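PDB 5HQA: alpha-glucosidase from Pseudoalteromonas sp. K8, which probably hydrolyses alpha-glucosidic bonds as a calcium-binding member of glycoside hydrolase family 97 whose activity is raised by chloride. Local coordinates for residues D239-D244 against D566-A571; E473-L478 against V521-P526; I558-A563 against W585-V590. All coordinates share one frame; numbering follows the deposited sequence.

Interaction 1: D239-D244 against D566-A571; sequences DLVNSD and DFIVFA. With MG (magnesium ion), chain F.
Val-241 reaches from the end of helix 237-241 to Phe-570 and Ile-568, on strand 567-574. Its CB points at the strand but stays 4.8 Å from Phe-570 CZ, so the two methyls beyond it make the contact. CG1, anti to the backbone N (chi1 172°), meets the ring obliquely, 3.3 Å from Phe-570 CZ and 3.9 Å from Phe-570 CE2. The first of these is close for two carbons, evidence of tight packing at this spot. CG2 has a looser neighbour, with Ile-568 CD1 at 4.3 Å. Phe-570 turns the CZ end of its ring to the valine through an unusual chi1 of -107°, far from a staggered value. Phe-480 and Ala-559 also touch Val-241, and the next residue, Asn-242, accepts a hydrogen bond at OD1 from Ala-559 N on the adjoining strand. Where the strand begins, Asp-566, just before it, and Phe-567 both face Ala-563 in a classic beta bulge. There Asp-566 OD1 binds magnesium at 2.1 Å, and three waters, Gly-565 O and Asp-592 OD2 complete the metal site. Between the two segments the contact is wholly apolar, so it rests on shape and close packing and not on directed bonds.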
loop_
_atom_site.group_PDB
_atom_site.type_symbol
_atom_site.label_atom_id
_atom_site.label_comp_id
_atom_site.label_asym_id
_atom_site.label_seq_id
_atom_site.Cartn_x
_atom_site.Cartn_y
_atom_site.Cartn_z
ATOM N N ASP A 239 -8.807 -6.027 13.964
ATOM C CA ASP A 239 -8.534 -7.403 13.558
ATOM C C ASP A 239 -8.224 -7.489 12.071
ATOM O O ASP A 239 -7.501 -8.394 11.643
ATOM C CB ASP A 239 -9.709 -8.319 13.900
ATOM C CG ASP A 239 -9.927 -8.458 15.396
ATOM O OD1 ASP A 239 -8.964 -8.251 16.171
ATOM O OD2 ASP A 239 -11.064 -8.778 15.798
ATOM N N LEU A 240 -8.765 -6.567 11.268
ATOM C CA LEU A 240 -8.358 -6.489 9.869
ATOM C C LEU A 240 -6.899 -6.075 9.760
ATOM O O LEU A 240 -6.143 -6.630 8.954
ATOM C CB LEU A 240 -9.229 -5.481 9.113
ATOM C CG LEU A 240 -10.747 -5.658 9.122
ATOM C CD1 LEU A 240 -11.398 -4.552 8.298
ATOM C CD2 LEU A 240 -11.108 -7.014 8.584
ATOM N N VAL A 241 -6.500 -5.086 10.555
ATOM C CA VAL A 241 -5.154 -4.536 10.458
ATOM C C VAL A 241 -4.111 -5.581 10.851
ATOM O O VAL A 241 -3.090 -5.745 10.170
ATOM C CB VAL A 241 -5.052 -3.268 11.326
ATOM C CG1 VAL A 241 -3.624 -2.798 11.397
ATOM C CG2 VAL A 241 -5.965 -2.168 10.774
ATOM N N ASN A 242 -4.354 -6.313 11.936
ATOM C CA ASN A 242 -3.345 -7.199 12.515
ATOM C C ASN A 242 -3.212 -8.545 11.796
ATOM O O ASN A 242 -2.554 -9.442 12.318
ATOM C CB ASN A 242 -3.650 -7.415 13.998
ATOM C CG ASN A 242 -3.440 -6.157 14.801
ATOM O OD1 ASN A 242 -2.519 -5.386 14.517
ATOM N ND2 ASN A 242 -4.295 -5.924 15.793
ATOM N N SER A 243 -3.774 -8.700 10.612
ATOM C CA SER A 243 -3.675 -9.956 9.883
ATOM C C SER A 243 -2.480 -9.945 8.924
ATOM O O SER A 243 -2.127 -8.908 8.358
ATOM C CB SER A 243 -4.968 -10.208 9.105
ATOM O OG SER A 243 -4.837 -11.343 8.270
ATOM N N ASP A 244 -1.854 -11.117 8.753
ATOM C CA ASP A 244 -0.794 -11.322 7.770
ATOM C C ASP A 244 -1.279 -12.071 6.528
ATOM O O ASP A 244 -0.462 -12.632 5.789
ATOM C CB ASP A 244 0.367 -12.097 8.396
ATOM C CG ASP A 244 1.097 -11.302 9.461
ATOM O OD1 ASP A 244 1.573 -10.184 9.164
ATOM O OD2 ASP A 244 1.200 -11.803 10.602
ATOM N N ASP A 566 -12.318 7.095 12.109
ATOM C CA ASP A 566 -12.341 7.822 13.373
ATOM C C ASP A 566 -10.974 7.898 14.030
ATOM O O ASP A 566 -10.511 9.002 14.336
ATOM C CB ASP A 566 -13.351 7.187 14.344
ATOM C CG ASP A 566 -14.791 7.415 13.924
ATOM O OD1 ASP A 566 -15.036 8.270 13.032
ATOM O OD2 ASP A 566 -15.681 6.742 14.492
ATOM N N PHE A 567 -10.304 6.769 14.264
ATOM C CA PHE A 567 -8.990 6.832 14.907
ATOM C C PHE A 567 -8.285 5.494 14.775
ATOM O O PHE A 567 -8.904 4.475 14.462
ATOM C CB PHE A 567 -9.092 7.218 16.392
ATOM C CG PHE A 567 -9.611 6.116 17.286
ATOM C CD1 PHE A 567 -10.975 5.824 17.340
ATOM C CD2 PHE A 567 -8.739 5.392 18.101
ATOM C CE1 PHE A 567 -11.463 4.816 18.183
ATOM C CE2 PHE A 567 -9.213 4.387 18.944
ATOM C CZ PHE A 567 -10.578 4.095 18.984
ATOM N N ILE A 568 -6.976 5.509 15.040
ATOM C CA ILE A 568 -6.194 4.280 15.131
ATOM C C ILE A 568 -5.014 4.529 16.063
ATOM O O ILE A 568 -4.469 5.636 16.118
ATOM C CB ILE A 568 -5.717 3.770 13.743
ATOM C CG1 ILE A 568 -4.883 2.490 13.912
ATOM C CG2 ILE A 568 -4.928 4.844 13.018
ATOM C CD1 ILE A 568 -5.158 1.413 12.937
ATOM N N VAL A 569 -4.636 3.488 16.813
ATOM C CA VAL A 569 -3.477 3.491 17.702
ATOM C C VAL A 569 -2.610 2.291 17.347
ATOM O O VAL A 569 -3.083 1.147 17.391
ATOM C CB VAL A 569 -3.880 3.423 19.183
ATOM C CG1 VAL A 569 -2.635 3.523 20.072
ATOM C CG2 VAL A 569 -4.882 4.519 19.516
ATOM N N PHE A 570 -1.339 2.543 17.018
ATOM C CA PHE A 570 -0.370 1.499 16.700
ATOM C C PHE A 570 0.734 1.498 17.741
ATOM O O PHE A 570 1.191 2.562 18.163
ATOM C CB PHE A 570 0.273 1.729 15.331
ATOM C CG PHE A 570 -0.181 0.782 14.256
ATOM C CD1 PHE A 570 0.304 -0.516 14.209
ATOM C CD2 PHE A 570 -1.044 1.212 13.259
ATOM C CE1 PHE A 570 -0.094 -1.392 13.195
ATOM C CE2 PHE A 570 -1.439 0.350 12.243
ATOM C CZ PHE A 570 -0.957 -0.948 12.213
ATOM N N ALA A 571 1.158 0.304 18.155
ATOM C CA ALA A 571 2.404 0.113 18.887
ATOM C C ALA A 571 3.295 -0.823 18.077
ATOM O O ALA A 571 2.823 -1.850 17.570
ATOM C CB ALA A 571 2.145 -0.456 20.284
HETATM MG MG MG F . -14.768 9.814 11.675
HETATM O O HOH W 1 -14.674 11.232 10.225
HETATM O O HOH W 2 -16.337 10.910 12.509
HETATM O O HOH W 3 -16.102 8.787 10.458
#

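Interaction 2: E473-L478 against V521-P526; sequences EHISML and VVLYSP
The imidazole of His-474, neighbour in sequence to the Ile-475 that meets Val-522 and Leu-523, has one face overlaid by Leu-478 from the next turn, whose CG lies 3.8 Å above the His-474 ring plane, displaced toward the rim. Its NE2 is hydrogen-bonded to Arg-458 O. On the opposing segment, the side chain of Tyr-524 touches Trp-70 and Arg-572 and leaves the contact to aliphatic groups. Ile-475 works with both branches. Its CG2, anti to the backbone N, lies 4.0 Å from Val-522 CG1, while the other branch carries CD1 to 4.1 Å from Leu-523 CD1. Both pairs cross at a slant at ordinary van der Waals separation, and Phe-490 touches Ile-475 and Leu-523 alike. All three contacting residues are buried. Glu-473 O accepts two bonds, from Met-477 N at 3.0 Å and from Ser-476 OG at 2.9 Å. The hydroxyl approaches at a C=O...OG angle of 121°, tilted 32° from the carbonyl plane. Leu-523 is the first residue beyond helix 513-522, and the chain then runs through Pro-526, backbone-bonded to Gly-264, into strand 527-529. That strand lies parallel to strand 264-269, the helix-to-strand connection expected of the TIM-barrel fold of family 97.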
loop_
_atom_site.group_PDB
_atom_site.type_symbol
_atom_site.label_atom_id
_atom_site.label_comp_id
_atom_site.label_asym_id
_atom_site.label_seq_id
_atom_site.Cartn_x
_atom_site.Cartn_y
_atom_site.Cartn_z
ATOM N N GLU A 473 -10.199 13.161 8.488
ATOM C CA GLU A 473 -10.432 11.722 8.656
ATOM C C GLU A 473 -9.553 10.850 7.756
ATOM O O GLU A 473 -9.599 9.616 7.871
ATOM C CB GLU A 473 -11.905 11.397 8.382
ATOM C CG GLU A 473 -12.267 11.504 6.905
ATOM C CD GLU A 473 -13.737 11.223 6.629
ATOM O OE1 GLU A 473 -14.515 11.009 7.592
ATOM O OE2 GLU A 473 -14.112 11.227 5.437
ATOM N N HIS A 474 -8.757 11.454 6.871
ATOM C CA HIS A 474 -8.107 10.684 5.810
ATOM C C HIS A 474 -7.197 9.584 6.367
ATOM O O HIS A 474 -7.244 8.437 5.902
ATOM C CB HIS A 474 -7.320 11.626 4.896
ATOM C CG HIS A 474 -6.774 10.956 3.672
ATOM N ND1 HIS A 474 -7.577 10.285 2.768
ATOM C CD2 HIS A 474 -5.507 10.846 3.209
ATOM C CE1 HIS A 474 -6.823 9.792 1.800
ATOM N NE2 HIS A 474 -5.564 10.122 2.042
ATOM N N ILE A 475 -6.335 9.911 7.341
ATOM C CA ILE A 475 -5.416 8.892 7.851
ATOM C C ILE A 475 -6.195 7.731 8.463
ATOM O O ILE A 475 -5.869 6.556 8.237
ATOM C CB ILE A 475 -4.421 9.489 8.867
ATOM C CG1 ILE A 475 -3.671 10.689 8.266
ATOM C CG2 ILE A 475 -3.449 8.401 9.342
ATOM C CD1 ILE A 475 -2.939 10.371 6.964
ATOM N N SER A 476 -7.233 8.034 9.249
ATOM C CA SER A 476 -7.995 6.963 9.878
ATOM C C SER A 476 -8.839 6.193 8.871
ATOM O O SER A 476 -9.343 5.117 9.209
ATOM C CB SER A 476 -8.867 7.530 11.000
ATOM O OG SER A 476 -9.877 8.373 10.470
ATOM N N MET A 477 -9.016 6.718 7.654
ATOM C CA MET A 477 -9.561 5.913 6.563
ATOM C C MET A 477 -8.487 5.010 5.966
ATOM O O MET A 477 -8.686 3.797 5.833
ATOM C CB MET A 477 -10.143 6.816 5.475
ATOM C CG MET A 477 -11.377 7.581 5.893
ATOM S SD MET A 477 -12.787 6.471 6.132
ATOM C CE MET A 477 -14.081 7.689 6.446
ATOM N N LEU A 478 -7.340 5.595 5.599
ATOM C CA LEU A 478 -6.252 4.820 5.006
ATOM C C LEU A 478 -5.910 3.601 5.842
ATOM O O LEU A 478 -5.678 2.511 5.302
ATOM C CB LEU A 478 -4.996 5.690 4.850
ATOM C CG LEU A 478 -5.021 6.805 3.798
ATOM C CD1 LEU A 478 -3.708 7.605 3.864
ATOM C CD2 LEU A 478 -5.244 6.241 2.396
ATOM N N VAL A 521 4.579 6.150 12.907
ATOM C CA VAL A 521 4.237 4.871 13.495
ATOM C C VAL A 521 2.893 4.356 12.992
ATOM O O VAL A 521 2.697 3.139 12.926
ATOM C CB VAL A 521 4.255 4.945 15.038
ATOM C CG1 VAL A 521 4.182 3.535 15.648
ATOM C CG2 VAL A 521 5.509 5.670 15.514
ATOM N N VAL A 522 1.976 5.241 12.597
ATOM C CA VAL A 522 0.663 4.783 12.156
ATOM C C VAL A 522 0.723 4.191 10.752
ATOM O O VAL A 522 0.098 3.160 10.482
ATOM C CB VAL A 522 -0.356 5.936 12.245
ATOM C CG1 VAL A 522 -1.644 5.557 11.525
ATOM C CG2 VAL A 522 -0.638 6.268 13.699
ATOM N N LEU A 523 1.452 4.822 9.824
ATOM C CA LEU A 523 1.464 4.383 8.425
ATOM C C LEU A 523 2.770 3.652 8.144
ATOM O O LEU A 523 3.827 4.283 8.044
ATOM C CB LEU A 523 1.292 5.562 7.471
ATOM C CG LEU A 523 -0.014 6.349 7.572
ATOM C CD1 LEU A 523 0.011 7.505 6.570
ATOM C CD2 LEU A 523 -1.228 5.448 7.338
ATOM N N TYR A 524 2.700 2.329 8.011
ATOM C CA TYR A 524 3.916 1.549 7.830
ATOM C C TYR A 524 4.505 1.764 6.436
ATOM O O TYR A 524 3.790 1.719 5.428
ATOM C CB TYR A 524 3.656 0.056 8.057
ATOM C CG TYR A 524 4.863 -0.734 7.608
ATOM C CD1 TYR A 524 6.100 -0.550 8.228
ATOM C CD2 TYR A 524 4.791 -1.607 6.525
ATOM C CE1 TYR A 524 7.229 -1.229 7.800
ATOM C CE2 TYR A 524 5.919 -2.298 6.092
ATOM C CZ TYR A 524 7.128 -2.095 6.735
ATOM O OH TYR A 524 8.240 -2.762 6.306
ATOM N N SER A 525 5.826 1.984 6.381
ATOM C CA SER A 525 6.587 1.908 5.142
ATOM C C SER A 525 8.043 1.656 5.493
ATOM O O SER A 525 8.533 2.233 6.476
ATOM C CB SER A 525 6.455 3.194 4.322
ATOM O OG SER A 525 7.210 3.102 3.126
ATOM N N PRO A 526 8.760 0.806 4.745
ATOM C CA PRO A 526 10.176 0.567 5.079
ATOM C C PRO A 526 11.058 1.764 4.794
ATOM O O PRO A 526 12.142 1.875 5.386
ATOM C CB PRO A 526 10.551 -0.628 4.194
ATOM C CG PRO A 526 9.631 -0.502 3.018
ATOM C CD PRO A 526 8.330 0.005 3.586
#

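Interaction 3: I558-A563 against W585-V590; sequences IALDGA and WYLGAV
Ile-558 brings its terminal methyl to the six-membered ring of Trp-585, with CD1 4.2 Å from Trp-585 CH2 and the approach oblique to the ring. The side chain gets there by running out nearly straight beyond CB (chi2 162°), although its CB is not aimed at the other strand. A second apolar pair lies farther along: Leu-560 CD1 is 4.3 Å from Leu-587 CD1. Since the nearest CA atoms, those of Ile-558 and Leu-587, are 9.5 Å apart, the strands are not hydrogen-bonded neighbours, and the side chains bridge over the strand between. The indole NE1 is bonded to Asp-606 OD1, while its ring meets that of Phe-604 with planes at about 55°. Past Leu-560 the chain turns a corner at Asp-561, whose OD2 takes Gly-562 N at 2.7 Å from above the carboxylate plane, with an N-H...OD2 angle of 135°. At the backbone angles of Gly-562 a CB would be jammed against the carbonyl O of Asp-561, which by itself calls for glycine. In the sheet, strand 567-574 runs between these two strands and pairs with both; strand 653-660 flanks 585-591 beyond, and from the latter Tyr-586 and Val-590 pack on helix 513-522.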
loop_
_atom_site.group_PDB
_atom_site.type_symbol
_atom_site.label_atom_id
_atom_site.label_comp_id
_atom_site.label_asym_id
_atom_site.label_seq_id
_atom_site.Cartn_x
_atom_site.Cartn_y
_atom_site.Cartn_z
ATOM N N ILE A 558 1.377 -3.927 16.399
ATOM C CA ILE A 558 0.049 -4.220 16.944
ATOM C C ILE A 558 -0.813 -2.976 16.814
ATOM O O ILE A 558 -0.510 -1.948 17.432
ATOM C CB ILE A 558 0.079 -4.634 18.428
ATOM C CG1 ILE A 558 1.202 -5.629 18.712
ATOM C CG2 ILE A 558 -1.286 -5.201 18.831
ATOM C CD1 ILE A 558 1.565 -5.738 20.180
ATOM N N ALA A 559 -1.902 -3.070 16.057
ATOM C CA ALA A 559 -2.938 -2.045 16.126
ATOM C C ALA A 559 -3.725 -2.286 17.410
ATOM O O ALA A 559 -4.421 -3.300 17.536
ATOM C CB ALA A 559 -3.837 -2.084 14.892
ATOM N N LEU A 560 -3.584 -1.372 18.377
ATOM C CA LEU A 560 -4.150 -1.579 19.708
ATOM C C LEU A 560 -5.636 -1.268 19.764
ATOM O O LEU A 560 -6.370 -1.903 20.528
ATOM C CB LEU A 560 -3.426 -0.706 20.728
ATOM C CG LEU A 560 -1.939 -0.982 20.920
ATOM C CD1 LEU A 560 -1.331 0.053 21.848
ATOM C CD2 LEU A 560 -1.759 -2.373 21.481
ATOM N N ASP A 561 -6.090 -0.288 18.994
ATOM C CA ASP A 561 -7.467 0.174 19.067
ATOM C C ASP A 561 -7.719 1.035 17.837
ATOM O O ASP A 561 -6.776 1.483 17.179
ATOM C CB ASP A 561 -7.711 0.959 20.360
ATOM C CG ASP A 561 -9.181 1.179 20.647
ATOM O OD1 ASP A 561 -9.469 1.950 21.588
ATOM O OD2 ASP A 561 -10.045 0.593 19.942
ATOM N N GLY A 562 -8.988 1.246 17.521
ATOM C CA GLY A 562 -9.308 2.079 16.380
ATOM C C GLY A 562 -10.707 1.821 15.881
ATOM O O GLY A 562 -11.385 0.874 16.286
ATOM N N ALA A 563 -11.132 2.696 14.974
ATOM C CA ALA A 563 -12.422 2.581 14.307
ATOM C C ALA A 563 -12.285 3.255 12.954
ATOM O O ALA A 563 -11.683 4.330 12.857
ATOM C CB ALA A 563 -13.547 3.233 15.129
ATOM N N TRP A 585 10.190 0.386 21.970
ATOM C CA TRP A 585 8.853 0.396 21.395
ATOM C C TRP A 585 8.488 1.812 20.977
ATOM O O TRP A 585 9.010 2.795 21.507
ATOM C CB TRP A 585 7.811 -0.111 22.393
ATOM C CG TRP A 585 7.772 -1.594 22.578
ATOM C CD1 TRP A 585 8.538 -2.343 23.430
ATOM C CD2 TRP A 585 6.886 -2.505 21.925
ATOM N NE1 TRP A 585 8.189 -3.673 23.336
ATOM C CE2 TRP A 585 7.178 -3.797 22.418
ATOM C CE3 TRP A 585 5.875 -2.356 20.964
ATOM C CZ2 TRP A 585 6.499 -4.933 21.980
ATOM C CZ3 TRP A 585 5.204 -3.489 20.525
ATOM C CH2 TRP A 585 5.521 -4.760 21.037
ATOM N N TYR A 586 7.568 1.904 20.023
ATOM C CA TYR A 586 7.061 3.182 19.548
ATOM C C TYR A 586 5.547 3.113 19.460
ATOM O O TYR A 586 4.980 2.048 19.220
ATOM C CB TYR A 586 7.648 3.534 18.182
ATOM C CG TYR A 586 9.078 4.001 18.273
ATOM C CD1 TYR A 586 10.120 3.093 18.452
ATOM C CD2 TYR A 586 9.382 5.355 18.202
ATOM C CE1 TYR A 586 11.435 3.529 18.559
ATOM C CE2 TYR A 586 10.685 5.798 18.297
ATOM C CZ TYR A 586 11.703 4.885 18.477
ATOM O OH TYR A 586 12.995 5.337 18.566
ATOM N N LEU A 587 4.890 4.251 19.660
ATOM C CA LEU A 587 3.445 4.314 19.525
ATOM C C LEU A 587 3.067 5.520 18.677
ATOM O O LEU A 587 3.678 6.589 18.791
ATOM C CB LEU A 587 2.758 4.388 20.905
ATOM C CG LEU A 587 1.230 4.498 20.929
ATOM C CD1 LEU A 587 0.665 3.793 22.152
ATOM C CD2 LEU A 587 0.773 5.960 20.893
ATOM N N GLY A 588 2.060 5.349 17.832
ATOM C CA GLY A 588 1.481 6.481 17.141
ATOM C C GLY A 588 -0.030 6.380 17.190
ATOM O O GLY A 588 -0.590 5.284 17.068
ATOM N N ALA A 589 -0.705 7.509 17.395
ATOM C CA ALA A 589 -2.162 7.548 17.377
ATOM C C ALA A 589 -2.605 8.788 16.614
ATOM O O ALA A 589 -1.970 9.838 16.719
ATOM C CB ALA A 589 -2.740 7.562 18.800
ATOM N N VAL A 590 -3.677 8.661 15.826
ATOM C CA VAL A 590 -4.271 9.812 15.153
ATOM C C VAL A 590 -5.786 9.727 15.274
ATOM O O VAL A 590 -6.362 8.652 15.462
ATOM C CB VAL A 590 -3.877 9.932 13.660
ATOM C CG1 VAL A 590 -2.357 10.087 13.505
ATOM C CG2 VAL A 590 -4.406 8.750 12.865
#

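From the N terminus, residues 239-244 open interaction 1, which closes only at 566-571 and spans 321 intervening residues. Within that span interaction 2 both opens, at 473-478, and closes, at 521-526, so it is wholly enclosed. Interaction 3 starts at 558-563, before interaction 1 has closed, and ends at 585-590 after it; these two therefore cross, whereas interactions 2 and 3 follow in series. Interaction 1 joins the N-terminal family region to the C-terminal sheet, interaction 2 is internal to the barrel region, and interaction 3 to that sheet. They abut: Val-522 CG1 is 3.7 Å from Ile-568 CG2, and Ile-475 CG2 is 3.7 Å from Val-590 CG2, linking barrel and sheet.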